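Local coordinates for protein cystalysin (Treponema denticola, PDB 1C7N) that binds pyridoxal-5'-phosphate and belongs to the class I and II aminotransferase family, with two copies of the chain in the assembly, at residues A[140-143]-A[148-151]; A[74-79]-A[85-90]; A[6-11]-A[379-384]; A[308-311]-A[316-319]. All blocks are in the same frame, centred on the assembly; numbering follows the deposited sequence.

Interaction 1 of 4, residues A[140-143]-A[148-151]; sequences CELL and YYTI
Leu143 and Thr150 face each other as an antiparallel, hydrogen-bonded pair: Leu143 N donates to Thr150 O at 2.9 Å, and Thr150 N returns the bond to Leu143 O over the same length. Both bonds are close to straight, 164° and 163° at the hydrogen. Leu143 O also receives a weaker CA-H...O approach from Tyr149 CA at 3.3 Å. On one face of this ribbon Leu143 CB rests against Thr150 OG1. The buried side is built by Leu142, Tyr149 and Ile151. Leu142 meets the Tyr149 ring at about a right angle; Leu142 CB stands 3.6 Å from Tyr149 CD2, at the ring edge and near the ring plane. The CG of Leu142 lies beside the backbone N (chi1 -75°), and the branch beyond divides the work: Leu142 CD1 also leans on Tyr149 CD2, whereas Leu142 CD2 reaches Ile151 CD1 at 3.7 Å. The phenol end of Tyr149 is taken by Trp329, whose NE1 is hydrogen-bonded to Tyr149 OH and whose ring meets the tyrosine ring at a steep angle. Ile119 touches Leu142 and Ile151 from the neighbouring loop. Strands 143-145 and 148-150 thus form a two-stranded antiparallel beta hairpin, set just after strand 136-139, which ends the main seven-stranded sheet on that side.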
loop_
_atom_site.group_PDB
_atom_site.type_symbol
_atom_site.label_atom_id
_atom_site.label_comp_id
_atom_site.label_asym_id
_atom_site.label_seq_id
_atom_site.Cartn_x
_atom_site.Cartn_y
_atom_site.Cartn_z
ATOM N N CYS A 140 3.014 -29.101 -9.625
ATOM C CA CYS A 140 4.144 -29.998 -9.790
ATOM C C CYS A 140 4.500 -30.415 -8.364
ATOM O O CYS A 140 5.462 -29.921 -7.772
ATOM C CB CYS A 140 5.314 -29.271 -10.450
ATOM S SG CYS A 140 6.649 -30.370 -10.982
ATOM N N GLU A 141 3.696 -31.322 -7.821
ATOM C CA GLU A 141 3.845 -31.814 -6.461
ATOM C C GLU A 141 5.258 -32.238 -6.061
ATOM O O GLU A 141 5.979 -32.889 -6.824
ATOM C CB GLU A 141 2.877 -32.976 -6.229
ATOM C CG GLU A 141 2.830 -33.475 -4.790
ATOM C CD GLU A 141 2.022 -32.574 -3.874
ATOM O OE1 GLU A 141 2.088 -32.775 -2.643
ATOM O OE2 GLU A 141 1.315 -31.675 -4.379
ATOM N N LEU A 142 5.646 -31.862 -4.849
ATOM C CA LEU A 142 6.955 -32.207 -4.312
ATOM C C LEU A 142 6.983 -33.687 -3.952
ATOM O O LEU A 142 5.961 -34.266 -3.565
ATOM C CB LEU A 142 7.248 -31.390 -3.052
ATOM C CG LEU A 142 7.624 -29.915 -3.193
ATOM C CD1 LEU A 142 7.476 -29.224 -1.852
ATOM C CD2 LEU A 142 9.053 -29.800 -3.713
ATOM N N LEU A 143 8.149 -34.300 -4.094
ATOM C CA LEU A 143 8.312 -35.704 -3.747
ATOM C C LEU A 143 8.750 -35.710 -2.291
ATOM O O LEU A 143 9.596 -34.907 -1.890
ATOM C CB LEU A 143 9.382 -36.350 -4.626
ATOM C CG LEU A 143 9.108 -36.353 -6.133
ATOM C CD1 LEU A 143 10.298 -36.957 -6.862
ATOM C CD2 LEU A 143 7.841 -37.138 -6.430
ATOM N N TYR A 148 11.746 -35.563 3.952
ATOM C CA TYR A 148 12.570 -34.729 3.080
ATOM C C TYR A 148 11.893 -34.481 1.739
ATOM O O TYR A 148 11.502 -35.425 1.044
ATOM C CB TYR A 148 13.945 -35.354 2.841
ATOM C CG TYR A 148 14.962 -34.323 2.417
ATOM C CD1 TYR A 148 15.429 -33.374 3.328
ATOM C CD2 TYR A 148 15.413 -34.248 1.099
ATOM C CE1 TYR A 148 16.314 -32.375 2.943
ATOM C CE2 TYR A 148 16.303 -33.246 0.701
ATOM C CZ TYR A 148 16.744 -32.314 1.631
ATOM O OH TYR A 148 17.600 -31.304 1.264
ATOM N N TYR A 149 11.769 -33.205 1.380
ATOM C CA TYR A 149 11.125 -32.807 0.134
ATOM C C TYR A 149 12.081 -32.471 -1.009
ATOM O O TYR A 149 13.047 -31.734 -0.828
ATOM C CB TYR A 149 10.200 -31.609 0.387
ATOM C CG TYR A 149 8.933 -31.965 1.126
ATOM C CD1 TYR A 149 8.908 -32.056 2.520
ATOM C CD2 TYR A 149 7.758 -32.242 0.427
ATOM C CE1 TYR A 149 7.739 -32.413 3.196
ATOM C CE2 TYR A 149 6.591 -32.604 1.090
ATOM C CZ TYR A 149 6.585 -32.686 2.471
ATOM O OH TYR A 149 5.426 -33.037 3.113
ATOM N N THR A 150 11.786 -33.010 -2.189
ATOM C CA THR A 150 12.598 -32.784 -3.381
ATOM C C THR A 150 11.724 -32.507 -4.605
ATOM O O THR A 150 10.530 -32.810 -4.611
ATOM C CB THR A 150 13.499 -34.004 -3.679
ATOM O OG1 THR A 150 12.695 -35.194 -3.701
ATOM C CG2 THR A 150 14.587 -34.135 -2.617
ATOM N N ILE A 151 12.336 -31.940 -5.640
ATOM C CA ILE A 151 11.647 -31.585 -6.880
ATOM C C ILE A 151 11.435 -32.764 -7.830
ATOM O O ILE A 151 12.321 -33.597 -8.001
ATOM C CB ILE A 151 12.444 -30.506 -7.647
ATOM C CG1 ILE A 151 12.662 -29.278 -6.758
ATOM C CG2 ILE A 151 11.721 -30.131 -8.927
ATOM C CD1 ILE A 151 11.398 -28.568 -6.365
#

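Interaction 2 of 4, residues A[74-79]-A[85-90]. Unlike the reference sequence in segment 85-90: Gln88 (reference Glu).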
loop_
_atom_site.group_PDB
_atom_site.type_symbol
_atom_site.label_atom_id
_atom_site.label_comp_id
_atom_site.label_asym_id
_atom_site.label_seq_id
_atom_site.Cartn_x
_atom_site.Cartn_y
_atom_site.Cartn_z
ATOM N N THR A 74 21.212 1.032 -0.660
ATOM C CA THR A 74 21.175 0.179 0.525
ATOM C C THR A 74 20.608 -1.208 0.213
ATOM O O THR A 74 21.071 -2.211 0.755
ATOM C CB THR A 74 20.348 0.841 1.656
ATOM O OG1 THR A 74 20.954 2.089 2.019
ATOM C CG2 THR A 74 20.302 -0.048 2.880
ATOM N N VAL A 75 19.610 -1.268 -0.662
ATOM C CA VAL A 75 19.017 -2.545 -1.043
ATOM C C VAL A 75 20.015 -3.308 -1.916
ATOM O O VAL A 75 20.206 -4.514 -1.762
ATOM C CB VAL A 75 17.708 -2.322 -1.817
ATOM C CG1 VAL A 75 17.160 -3.648 -2.329
ATOM C CG2 VAL A 75 16.699 -1.635 -0.908
ATOM N N LYS A 76 20.655 -2.586 -2.827
ATOM C CA LYS A 76 21.658 -3.163 -3.716
ATOM C C LYS A 76 22.821 -3.703 -2.879
ATOM O O LYS A 76 23.342 -4.791 -3.141
ATOM C CB LYS A 76 22.152 -2.088 -4.692
ATOM C CG LYS A 76 23.377 -2.449 -5.531
ATOM C CD LYS A 76 23.720 -1.284 -6.473
ATOM C CE LYS A 76 25.168 -1.316 -6.953
ATOM N NZ LYS A 76 25.492 -2.518 -7.769
ATOM N N LYS A 77 23.217 -2.939 -1.866
ATOM C CA LYS A 77 24.313 -3.337 -0.990
ATOM C C LYS A 77 23.945 -4.592 -0.197
ATOM O O LYS A 77 24.777 -5.471 0.006
ATOM C CB LYS A 77 24.666 -2.193 -0.032
ATOM C CG LYS A 77 25.951 -2.417 0.754
ATOM C CD LYS A 77 26.300 -1.211 1.613
ATOM C CE LYS A 77 27.742 -1.267 2.098
ATOM N NZ LYS A 77 28.050 -2.502 2.873
ATOM N N TRP A 78 22.700 -4.676 0.255
ATOM C CA TRP A 78 22.259 -5.853 1.004
ATOM C C TRP A 78 22.349 -7.104 0.122
ATOM O O TRP A 78 22.835 -8.145 0.556
ATOM C CB TRP A 78 20.823 -5.650 1.509
ATOM C CG TRP A 78 20.264 -6.805 2.315
ATOM C CD1 TRP A 78 19.474 -7.820 1.858
ATOM C CD2 TRP A 78 20.428 -7.026 3.721
ATOM N NE1 TRP A 78 19.128 -8.658 2.897
ATOM C CE2 TRP A 78 19.700 -8.195 4.050
ATOM C CE3 TRP A 78 21.117 -6.350 4.738
ATOM C CZ2 TRP A 78 19.639 -8.699 5.353
ATOM C CZ3 TRP A 78 21.056 -6.853 6.035
ATOM C CH2 TRP A 78 20.321 -8.015 6.329
ATOM N N MET A 79 21.900 -7.001 -1.122
ATOM C CA MET A 79 21.957 -8.149 -2.023
ATOM C C MET A 79 23.395 -8.599 -2.247
ATOM O O MET A 79 23.665 -9.796 -2.343
ATOM C CB MET A 79 21.317 -7.825 -3.371
ATOM C CG MET A 79 19.858 -7.421 -3.281
ATOM S SD MET A 79 18.884 -8.495 -2.193
ATOM C CE MET A 79 17.465 -7.428 -1.919
ATOM N N TRP A 85 24.942 -11.215 -4.718
ATOM C CA TRP A 85 24.067 -10.916 -5.836
ATOM C C TRP A 85 24.283 -9.495 -6.331
ATOM O O TRP A 85 24.060 -8.531 -5.599
ATOM C CB TRP A 85 22.624 -11.123 -5.385
ATOM C CG TRP A 85 21.599 -10.990 -6.451
ATOM C CD1 TRP A 85 21.779 -11.141 -7.799
ATOM C CD2 TRP A 85 20.205 -10.744 -6.256
ATOM N NE1 TRP A 85 20.577 -11.003 -8.452
ATOM C CE2 TRP A 85 19.594 -10.761 -7.527
ATOM C CE3 TRP A 85 19.409 -10.513 -5.124
ATOM C CZ2 TRP A 85 18.221 -10.555 -7.698
ATOM C CZ3 TRP A 85 18.045 -10.311 -5.296
ATOM C CH2 TRP A 85 17.466 -10.335 -6.571
ATOM N N ASP A 86 24.712 -9.378 -7.585
ATOM C CA ASP A 86 24.983 -8.082 -8.199
ATOM C C ASP A 86 23.785 -7.536 -8.979
ATOM O O ASP A 86 23.490 -7.997 -10.084
ATOM C CB ASP A 86 26.191 -8.206 -9.134
ATOM C CG ASP A 86 26.694 -6.865 -9.630
ATOM O OD1 ASP A 86 27.543 -6.859 -10.546
ATOM O OD2 ASP A 86 26.254 -5.818 -9.105
ATOM N N ILE A 87 23.088 -6.563 -8.402
ATOM C CA ILE A 87 21.945 -5.959 -9.079
ATOM C C ILE A 87 22.234 -4.477 -9.263
ATOM O O ILE A 87 23.222 -3.965 -8.742
ATOM C CB ILE A 87 20.640 -6.109 -8.264
ATOM C CG1 ILE A 87 20.714 -5.276 -6.983
ATOM C CG2 ILE A 87 20.411 -7.573 -7.920
ATOM C CD1 ILE A 87 19.397 -5.204 -6.212
ATOM N N GLN A 88 21.384 -3.792 -10.017
ATOM C CA GLN A 88 21.566 -2.362 -10.221
ATOM C C GLN A 88 20.402 -1.641 -9.559
ATOM O O GLN A 88 19.354 -2.234 -9.320
ATOM C CB GLN A 88 21.623 -2.026 -11.713
ATOM C CG GLN A 88 22.817 -2.632 -12.440
ATOM C CD GLN A 88 24.125 -2.407 -11.707
ATOM O OE1 GLN A 88 24.384 -1.320 -11.191
ATOM N NE2 GLN A 88 24.961 -3.435 -11.664
ATOM N N THR A 89 20.588 -0.361 -9.267
ATOM C CA THR A 89 19.552 0.424 -8.614
ATOM C C THR A 89 18.244 0.521 -9.389
ATOM O O THR A 89 17.163 0.474 -8.795
ATOM C CB THR A 89 20.049 1.852 -8.330
ATOM O OG1 THR A 89 20.616 2.399 -9.526
ATOM C CG2 THR A 89 21.097 1.842 -7.224
ATOM N N ASP A 90 18.329 0.654 -10.707
ATOM C CA ASP A 90 17.122 0.778 -11.508
ATOM C C ASP A 90 16.395 -0.539 -11.768
ATOM O O ASP A 90 15.416 -0.568 -12.502
ATOM C CB ASP A 90 17.427 1.501 -12.830
ATOM C CG ASP A 90 18.577 0.878 -13.597
ATOM O OD1 ASP A 90 18.913 1.408 -14.680
ATOM O OD2 ASP A 90 19.145 -0.132 -13.124
HETATM O O HOH W 1 26.301 -4.396 -6.167
HETATM O O HOH W 2 23.935 -5.929 -5.493
#
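Met79 and Trp85 lie side by side and point the same way, in a Met-aromatic contact where the loop after helix 69-83 doubles back along that helix on its way to strand 92-95 of the main sheet. The sulfur approaches the indole obliquely: Met79 SD is 3.6 Å from Trp85 CE3 and 69° off the normal of the six-membered ring. A bend at chi2 (-45°) turns the thioether toward that part of the ring, while Met79 CG touches Ile87 CD1 at 3.7 Å. Ile87 also covers Trp85: its CG2 sits over the centre of one face of the ring. The CG1 and CD1 of Ile87 run past Lys76 in the opposite direction to the lysine chain. Strand 248-251 backs this cluster through Ile251, which touches both Trp85 and Ile87. At the backbone, Trp85 N is bonded to Met79 O at 3.0 Å. One water bridges Lys76 O, Trp85 O and Ile87 N, tying helix to loop. The lysine chain is extended until chi4 (63°) turns its ammonium toward Ile87 O. There it forms a long salt bridge with Asp86 OD2, 3.6 Å from Lys76 NZ, alongside a water that links the same two atoms. Lys76 NZ also donates to Ile87 O at 2.9 Å, nearly along the C=O axis.

Interaction 3 of 4, residues A[6-11]-A[379-384]; sequences TTKISR and IQESLE
Lys8 reaches from the N-terminal segment to Glu381 on helix 376-393, and this one pair makes the contact between 6-11 and 379-384. Ahead of it, Thr6 and Thr7 are held to the same N-terminal stretch: Asp4 accepts from Thr6 N through OD1 and is hydrogen-bonded to Thr7 OG1 through OD2. At Lys8 the side chain leaves toward the helix with CG opposite the backbone N (chi1 -177°), and every later torsion is also close to 180°. Glu381 comes from the opposite direction, likewise stretched out beyond CG. The two extended side chains together bridge a backbone gap in which the nearest CA atoms, those of Lys8 and Ile379, are 10.5 Å apart. Lys8 NZ meets Glu381 OE1 at 2.6 Å, on the syn lone pair, the side of the other carboxylate oxygen; Glu381 OE2 is more distant, 3.7 Å from Lys8 NZ. The ammonium of Lys8 has a second acceptor in Glu32 O, a backbone carbonyl that would restrict it further. After the lysine the segment turns to other neighbours. Ile9 and Arg11 pack on Val61 of the second subunit, and Arg11 makes salt bridges to Asp40 and Glu42. A short, charged hydrogen bond at a partly exposed site implies directional electrostatic pairing with little apolar packing, linking the two ends of the chain across the protein surface.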
loop_
_atom_site.group_PDB
_atom_site.type_symbol
_atom_site.label_atom_id
_atom_site.label_comp_id
_atom_site.label_asym_id
_atom_site.label_seq_id
_atom_site.Cartn_x
_atom_site.Cartn_y
_atom_site.Cartn_z
ATOM N N THR A 6 12.892 -12.975 24.852
ATOM C CA THR A 6 12.370 -13.722 25.981
ATOM C C THR A 6 11.063 -13.216 26.590
ATOM O O THR A 6 10.310 -13.994 27.166
ATOM C CB THR A 6 13.424 -13.795 27.094
ATOM O OG1 THR A 6 13.802 -12.465 27.470
ATOM C CG2 THR A 6 14.657 -14.548 26.611
ATOM N N THR A 7 10.793 -11.920 26.488
ATOM C CA THR A 7 9.564 -11.381 27.054
ATOM C C THR A 7 8.338 -11.937 26.341
ATOM O O THR A 7 8.243 -11.867 25.117
ATOM C CB THR A 7 9.500 -9.846 26.942
ATOM O OG1 THR A 7 10.564 -9.260 27.703
ATOM C CG2 THR A 7 8.156 -9.335 27.462
ATOM N N LYS A 8 7.402 -12.479 27.110
ATOM C CA LYS A 8 6.171 -13.015 26.546
ATOM C C LYS A 8 5.207 -11.848 26.356
ATOM O O LYS A 8 4.698 -11.290 27.329
ATOM C CB LYS A 8 5.556 -14.051 27.494
ATOM C CG LYS A 8 4.304 -14.722 26.954
ATOM C CD LYS A 8 3.740 -15.751 27.933
ATOM C CE LYS A 8 2.512 -16.434 27.339
ATOM N NZ LYS A 8 1.873 -17.393 28.277
ATOM N N ILE A 9 4.957 -11.479 25.105
ATOM C CA ILE A 9 4.066 -10.364 24.810
ATOM C C ILE A 9 2.654 -10.831 24.482
ATOM O O ILE A 9 2.418 -12.010 24.228
ATOM C CB ILE A 9 4.589 -9.529 23.614
ATOM C CG1 ILE A 9 4.525 -10.360 22.330
ATOM C CG2 ILE A 9 6.022 -9.084 23.877
ATOM C CD1 ILE A 9 4.989 -9.623 21.086
ATOM N N SER A 10 1.718 -9.888 24.499
ATOM C CA SER A 10 0.326 -10.176 24.181
ATOM C C SER A 10 -0.127 -9.206 23.102
ATOM O O SER A 10 0.173 -8.013 23.168
ATOM C CB SER A 10 -0.561 -10.006 25.415
ATOM O OG SER A 10 -1.933 -10.100 25.068
ATOM N N ARG A 11 -0.838 -9.719 22.104
ATOM C CA ARG A 11 -1.337 -8.880 21.024
ATOM C C ARG A 11 -2.852 -8.963 20.906
ATOM O O ARG A 11 -3.422 -8.742 19.836
ATOM C CB ARG A 11 -0.670 -9.257 19.695
ATOM C CG ARG A 11 0.752 -8.721 19.580
ATOM C CD ARG A 11 1.172 -8.570 18.126
ATOM N NE ARG A 11 1.487 -9.855 17.533
ATOM C CZ ARG A 11 1.539 -10.089 16.228
ATOM N NH1 ARG A 11 1.292 -9.119 15.356
ATOM N NH2 ARG A 11 1.835 -11.302 15.801
ATOM N N ILE A 379 7.128 -21.482 23.369
ATOM C CA ILE A 379 7.042 -22.707 22.581
ATOM C C ILE A 379 6.847 -23.893 23.536
ATOM O O ILE A 379 6.065 -24.807 23.263
ATOM C CB ILE A 379 8.331 -22.935 21.742
ATOM C CG1 ILE A 379 8.538 -21.778 20.755
ATOM C CG2 ILE A 379 8.233 -24.255 20.975
ATOM C CD1 ILE A 379 7.440 -21.624 19.724
ATOM N N GLN A 380 7.557 -23.864 24.661
ATOM C CA GLN A 380 7.478 -24.925 25.668
ATOM C C GLN A 380 6.093 -24.998 26.305
ATOM O O GLN A 380 5.559 -26.087 26.530
ATOM C CB GLN A 380 8.536 -24.694 26.750
ATOM C CG GLN A 380 9.962 -24.823 26.248
ATOM C CD GLN A 380 10.442 -26.261 26.228
ATOM O OE1 GLN A 380 9.703 -27.172 25.843
ATOM N NE2 GLN A 380 11.687 -26.473 26.638
ATOM N N GLU A 381 5.515 -23.837 26.606
ATOM C CA GLU A 381 4.177 -23.781 27.198
ATOM C C GLU A 381 3.182 -24.448 26.262
ATOM O O GLU A 381 2.334 -25.237 26.687
ATOM C CB GLU A 381 3.740 -22.326 27.400
ATOM C CG GLU A 381 4.338 -21.626 28.601
ATOM C CD GLU A 381 4.053 -20.131 28.588
ATOM O OE1 GLU A 381 2.938 -19.743 28.176
ATOM O OE2 GLU A 381 4.938 -19.347 28.994
ATOM N N SER A 382 3.295 -24.117 24.979
ATOM C CA SER A 382 2.406 -24.647 23.958
ATOM C C SER A 382 2.543 -26.158 23.802
ATOM O O SER A 382 1.544 -26.869 23.720
ATOM C CB SER A 382 2.689 -23.963 22.620
ATOM O OG SER A 382 2.578 -22.552 22.735
ATOM N N LEU A 383 3.781 -26.643 23.763
ATOM C CA LEU A 383 4.022 -28.072 23.612
ATOM C C LEU A 383 3.485 -28.852 24.800
ATOM O O LEU A 383 3.009 -29.973 24.641
ATOM C CB LEU A 383 5.519 -28.346 23.433
ATOM C CG LEU A 383 6.136 -27.746 22.166
ATOM C CD1 LEU A 383 7.645 -27.900 22.201
ATOM C CD2 LEU A 383 5.544 -28.427 20.938
ATOM N N GLU A 384 3.556 -28.268 25.992
ATOM C CA GLU A 384 3.052 -28.957 27.175
ATOM C C GLU A 384 1.524 -29.042 27.139
ATOM O O GLU A 384 0.946 -30.016 27.624
ATOM C CB GLU A 384 3.532 -28.262 28.454
ATOM C CG GLU A 384 3.100 -28.951 29.753
ATOM C CD GLU A 384 3.283 -30.466 29.726
ATOM O OE1 GLU A 384 4.273 -30.947 29.139
ATOM O OE2 GLU A 384 2.440 -31.182 30.308
#

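Interaction 4 of 4, residues A[308-311]-A[316-319]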
loop_
_atom_site.group_PDB
_atom_site.type_symbol
_atom_site.label_atom_id
_atom_site.label_comp_id
_atom_site.label_asym_id
_atom_site.label_seq_id
_atom_site.Cartn_x
_atom_site.Cartn_y
_atom_site.Cartn_z
ATOM N N ASP A 308 12.852 -32.341 19.657
ATOM C CA ASP A 308 13.102 -33.100 20.875
ATOM C C ASP A 308 11.822 -33.477 21.612
ATOM O O ASP A 308 11.696 -34.591 22.122
ATOM C CB ASP A 308 14.018 -32.306 21.809
ATOM C CG ASP A 308 14.243 -33.007 23.133
ATOM O OD1 ASP A 308 13.535 -32.682 24.110
ATOM O OD2 ASP A 308 15.119 -33.898 23.187
ATOM N N PHE A 309 10.874 -32.547 21.668
ATOM C CA PHE A 309 9.621 -32.795 22.358
ATOM C C PHE A 309 8.922 -34.053 21.861
ATOM O O PHE A 309 8.470 -34.872 22.658
ATOM C CB PHE A 309 8.673 -31.610 22.203
ATOM C CG PHE A 309 7.291 -31.887 22.702
ATOM C CD1 PHE A 309 7.021 -31.905 24.063
ATOM C CD2 PHE A 309 6.266 -32.184 21.808
ATOM C CE1 PHE A 309 5.748 -32.217 24.531
ATOM C CE2 PHE A 309 4.991 -32.495 22.263
ATOM C CZ PHE A 309 4.731 -32.513 23.629
ATOM N N PHE A 310 8.823 -34.211 20.546
ATOM C CA PHE A 310 8.158 -35.389 20.011
ATOM C C PHE A 310 8.985 -36.670 20.146
ATOM O O PHE A 310 8.427 -37.746 20.350
ATOM C CB PHE A 310 7.753 -35.160 18.555
ATOM C CG PHE A 310 6.726 -34.069 18.383
ATOM C CD1 PHE A 310 7.098 -32.806 17.934
ATOM C CD2 PHE A 310 5.388 -34.299 18.700
ATOM C CE1 PHE A 310 6.148 -31.787 17.806
ATOM C CE2 PHE A 310 4.436 -33.286 18.575
ATOM C CZ PHE A 310 4.818 -32.031 18.127
ATOM N N GLU A 311 10.306 -36.565 20.042
ATOM C CA GLU A 311 11.149 -37.750 20.188
ATOM C C GLU A 311 11.005 -38.291 21.609
ATOM O O GLU A 311 11.056 -39.497 21.838
ATOM C CB GLU A 311 12.623 -37.413 19.938
ATOM C CG GLU A 311 12.921 -36.848 18.571
ATOM C CD GLU A 311 14.393 -36.538 18.386
ATOM O OE1 GLU A 311 15.037 -36.121 19.372
ATOM O OE2 GLU A 311 14.900 -36.694 17.257
ATOM N N GLU A 316 5.958 -41.014 17.409
ATOM C CA GLU A 316 5.351 -41.264 16.108
ATOM C C GLU A 316 5.121 -39.984 15.313
ATOM O O GLU A 316 4.913 -40.025 14.102
ATOM C CB GLU A 316 4.029 -42.037 16.259
ATOM C CG GLU A 316 2.834 -41.245 16.796
ATOM C CD GLU A 316 2.851 -41.056 18.302
ATOM O OE1 GLU A 316 1.804 -40.649 18.853
ATOM O OE2 GLU A 316 3.899 -41.302 18.939
ATOM N N ILE A 317 5.155 -38.852 15.999
ATOM C CA ILE A 317 4.981 -37.554 15.347
ATOM C C ILE A 317 6.396 -37.064 15.050
ATOM O O ILE A 317 7.256 -37.094 15.925
ATOM C CB ILE A 317 4.271 -36.568 16.287
ATOM C CG1 ILE A 317 2.924 -37.152 16.716
ATOM C CG2 ILE A 317 4.075 -35.227 15.586
ATOM C CD1 ILE A 317 2.172 -36.304 17.715
ATOM N N LYS A 318 6.642 -36.623 13.820
ATOM C CA LYS A 318 7.976 -36.170 13.434
ATOM C C LYS A 318 8.082 -34.669 13.156
ATOM O O LYS A 318 7.296 -34.120 12.386
ATOM C CB LYS A 318 8.436 -36.929 12.186
ATOM C CG LYS A 318 8.342 -38.449 12.278
ATOM C CD LYS A 318 9.244 -38.997 13.367
ATOM C CE LYS A 318 9.413 -40.502 13.252
ATOM N NZ LYS A 318 8.114 -41.213 13.295
ATOM N N ALA A 319 9.066 -34.022 13.779
ATOM C CA ALA A 319 9.309 -32.596 13.584
ATOM C C ALA A 319 10.779 -32.432 13.191
ATOM O O ALA A 319 11.623 -32.111 14.025
ATOM C CB ALA A 319 9.015 -31.819 14.870
#
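Phe310 is packed by Ile317 and Ala319, both from the same side of its ring plane, without a hydrogen bond between the two segments. Ile317 CG2 lies over one face of the Phe310 ring in a CH-pi contact, 3.8 Å from the centroid and 27° off the ring normal, displaced toward the rim where CD2 and CE2 lie. Ile317 CB comes within 3.5 Å of Phe310 CD2, and Ile317 CD1 touches the same two ring carbons, CD2 and CE2, less closely. The two side chains are set at a slant to each other. Ile317 presents CG2 in this way because that methyl stands opposite the backbone N, with CG1 beside the backbone N (chi1 -57°). At the other ortho carbon, Ala319 CB touches Phe310 CD1 at 3.7 Å, approaching the ring obliquely. The backbone joins in too, with Ile317 O 3.3 Å from Phe310 CB. Behind the ring, Phe309 CD2 is placed over the centre of the face opposite Ile317 CG2, while the edge of the Phe309 ring receives Phe310 CE2 in its plane. The Phe310 ring is therefore held between its helical neighbour and the returning chain. Further out, Ile330 of strand 327-331 touches Phe310, Ile317 and Ala319, and helix 376-393 closes the cluster with Leu386 against Phe310 and Leu390 against Ile317. A backbone hydrogen bond joins Lys318 to Asp331 at the end of that strand. This is a buried apolar helix-to-strand connection, in which the loop after helix 289-313 folds back on that helix before entering strand 327-331 of the three-stranded antiparallel sheet.

Along the chain interaction 2 closes first, interaction 1 follows and interaction 4 comes last, all three nested inside the loop that interaction 3 closes between the two ends of the chain. Interactions 1 and 2 flank the seven-stranded sheet: 74-79 and 85-90 lead into its outer strand 92-95, whereas 140-143 leaves its other outer strand, 136-139, and their centres are 31 Å apart. Interactions 3 and 4 touch, Leu383 O lying 3.2 Å from Phe309 CZ. Interactions 2 and 4, with centres 41 Å apart, sit on opposite sides of the chain's centre. The contacts thus lie in separate parts of one fold; interactions 1 and 2 each have a side chain about 12 and 13 Å, respectively, from a bound pyridoxal-5'-phosphate.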